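PDB 2V84: Spermidine/putrescine ABC transporter, periplasmic binding protein from Treponema pallidum, which probably serves as the polyamine receptor of an ABC transporter, binding spermidine and putrescine for uptake. Local coordinates for residues 212-217 with 230-235. Numbering follows the deposited sequence.
Sequences YAKSFA and AFFAET
The ring of Phe231 packs between those of Tyr212 and Phe216, and this aromatic cluster forms the tightly packed part of the contact between helices 212-218 and 228-234, which flank strand 223-226 in the sequence of this solute-binding protein. The CD1–CE1 side of Tyr212 bears on Phe231, CE1 standing 3.6 Å over one face near its margin, and the rings are steeply inclined rather than stacked. Phe231 presents its edge to the face of Phe216, planes at 75°. A chi1 of -176°, with CG opposite the backbone N, swings the Phe216 ring into place to receive that edge. The short segment axes approach to 8.4 Å at a crossing angle of -52°; the methyl of Ala213 rests on Ala230, CB to CB 3.9 Å, and Ala217 CB packs 3.4 Å from Glu234 O. Toward solvent the fit loosens. Glu234 lays its CG against the backbone of Ala213, while its OE2 crosses the Lys214 methylenes, 3.7 Å from CG; Lys214 NZ remains 6.1 Å from Glu234 OE2, too far for a salt bridge. Inward, Tyr212 OH is hydrogen-bonded to Phe227 N, just before helix 228-234, and Phe216 and Phe231 both touch Ala135 of strand 125-137, with Phe216 and Thr235 also meeting Ile243 of strand 243-246, seating the helix pair against the mixed sheet.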
loop_
_atom_site.group_PDB
_atom_site.type_symbol
_atom_site.label_atom_id
_atom_site.label_comp_id
_atom_site.label_asym_id
_atom_site.label_seq_id
_atom_site.Cartn_x
_atom_site.Cartn_y
_atom_site.Cartn_z
ATOM N N TYR A 212 -11.050 -9.538 6.091
ATOM C CA TYR A 212 -12.128 -8.566 5.827
ATOM C C TYR A 212 -12.772 -8.760 4.464
ATOM O O TYR A 212 -13.973 -8.538 4.310
ATOM C CB TYR A 212 -11.617 -7.115 5.970
ATOM C CG TYR A 212 -10.564 -6.701 4.951
ATOM C CD1 TYR A 212 -10.926 -6.297 3.656
ATOM C CD2 TYR A 212 -9.213 -6.684 5.284
ATOM C CE1 TYR A 212 -9.953 -5.918 2.705
ATOM C CE2 TYR A 212 -8.235 -6.291 4.347
ATOM C CZ TYR A 212 -8.624 -5.918 3.060
ATOM O OH TYR A 212 -7.665 -5.539 2.134
ATOM N N ALA A 213 -11.976 -9.176 3.478
ATOM C CA ALA A 213 -12.481 -9.350 2.112
ATOM C C ALA A 213 -13.394 -10.569 2.010
ATOM O O ALA A 213 -14.417 -10.524 1.314
ATOM C CB ALA A 213 -11.332 -9.450 1.112
ATOM N N LYS A 214 -13.030 -11.639 2.718
ATOM C CA LYS A 214 -13.874 -12.835 2.794
ATOM C C LYS A 214 -15.144 -12.571 3.579
ATOM O O LYS A 214 -16.238 -12.992 3.173
ATOM C CB LYS A 214 -13.116 -14.022 3.397
ATOM C CG LYS A 214 -13.743 -15.332 3.043
ATOM C CD LYS A 214 -12.842 -16.521 3.377
ATOM C CE LYS A 214 -13.372 -17.258 4.600
ATOM N NZ LYS A 214 -13.447 -18.725 4.381
ATOM N N SER A 215 -14.993 -11.868 4.701
ATOM C CA SER A 215 -16.133 -11.517 5.549
ATOM C C SER A 215 -17.040 -10.524 4.845
ATOM O O SER A 215 -18.268 -10.538 5.034
ATOM C CB SER A 215 -15.653 -10.955 6.889
ATOM O OG SER A 215 -14.912 -11.932 7.608
ATOM N N PHE A 216 -16.448 -9.669 4.019
ATOM C CA PHE A 216 -17.256 -8.788 3.192
ATOM C C PHE A 216 -18.016 -9.586 2.115
ATOM O O PHE A 216 -19.191 -9.325 1.846
ATOM C CB PHE A 216 -16.404 -7.652 2.599
ATOM C CG PHE A 216 -17.201 -6.671 1.808
ATOM C CD1 PHE A 216 -17.776 -5.562 2.422
ATOM C CD2 PHE A 216 -17.426 -6.887 0.442
ATOM C CE1 PHE A 216 -18.554 -4.674 1.676
ATOM C CE2 PHE A 216 -18.195 -5.996 -0.302
ATOM C CZ PHE A 216 -18.757 -4.896 0.318
ATOM N N ALA A 217 -17.350 -10.582 1.523
ATOM C CA ALA A 217 -17.983 -11.428 0.498
ATOM C C ALA A 217 -19.163 -12.240 1.017
ATOM O O ALA A 217 -20.147 -12.434 0.287
ATOM C CB ALA A 217 -16.944 -12.345 -0.182
ATOM N N ALA A 230 -8.403 -6.704 -2.980
ATOM C CA ALA A 230 -8.862 -7.810 -2.122
ATOM C C ALA A 230 -10.380 -8.001 -2.150
ATOM O O ALA A 230 -10.872 -9.114 -2.305
ATOM C CB ALA A 230 -8.372 -7.618 -0.691
ATOM N N PHE A 231 -11.139 -6.918 -2.003
ATOM C CA PHE A 231 -12.607 -7.006 -2.048
ATOM C C PHE A 231 -13.054 -7.626 -3.363
ATOM O O PHE A 231 -13.927 -8.499 -3.400
ATOM C CB PHE A 231 -13.214 -5.601 -1.905
ATOM C CG PHE A 231 -13.066 -5.007 -0.530
ATOM C CD1 PHE A 231 -13.774 -5.548 0.544
ATOM C CD2 PHE A 231 -12.264 -3.896 -0.311
ATOM C CE1 PHE A 231 -13.661 -5.007 1.828
ATOM C CE2 PHE A 231 -12.144 -3.336 0.980
ATOM C CZ PHE A 231 -12.845 -3.911 2.056
ATOM N N PHE A 232 -12.453 -7.179 -4.457
ATOM C CA PHE A 232 -12.935 -7.607 -5.763
ATOM C C PHE A 232 -12.427 -8.991 -6.155
ATOM O O PHE A 232 -13.123 -9.717 -6.844
ATOM C CB PHE A 232 -12.631 -6.540 -6.814
ATOM C CG PHE A 232 -13.489 -5.303 -6.679
ATOM C CD1 PHE A 232 -14.796 -5.291 -7.168
ATOM C CD2 PHE A 232 -12.988 -4.157 -6.064
ATOM C CE1 PHE A 232 -15.601 -4.160 -7.045
ATOM C CE2 PHE A 232 -13.786 -3.011 -5.922
ATOM C CZ PHE A 232 -15.091 -3.012 -6.435
ATOM N N ALA A 233 -11.233 -9.365 -5.702
ATOM C CA ALA A 233 -10.719 -10.725 -5.950
ATOM C C ALA A 233 -11.566 -11.755 -5.226
ATOM O O ALA A 233 -11.809 -12.869 -5.732
ATOM C CB ALA A 233 -9.263 -10.826 -5.505
ATOM N N GLU A 234 -12.066 -11.363 -4.060
ATOM C CA GLU A 234 -12.734 -12.280 -3.147
ATOM C C GLU A 234 -14.248 -12.383 -3.334
ATOM O O GLU A 234 -14.890 -13.281 -2.776
ATOM C CB GLU A 234 -12.425 -11.847 -1.725
ATOM C CG GLU A 234 -12.757 -12.870 -0.684
ATOM C CD GLU A 234 -11.580 -13.732 -0.338
ATOM O OE1 GLU A 234 -10.437 -13.205 -0.317
ATOM O OE2 GLU A 234 -11.811 -14.929 -0.075
ATOM N N THR A 235 -14.829 -11.466 -4.100
ATOM C CA THR A 235 -16.276 -11.482 -4.341
ATOM C C THR A 235 -16.516 -11.885 -5.787
ATOM O O THR A 235 -15.853 -11.357 -6.675
ATOM C CB THR A 235 -16.914 -10.087 -4.055
ATOM O OG1 THR A 235 -16.821 -9.791 -2.657
ATOM C CG2 THR A 235 -18.385 -10.066 -4.434
#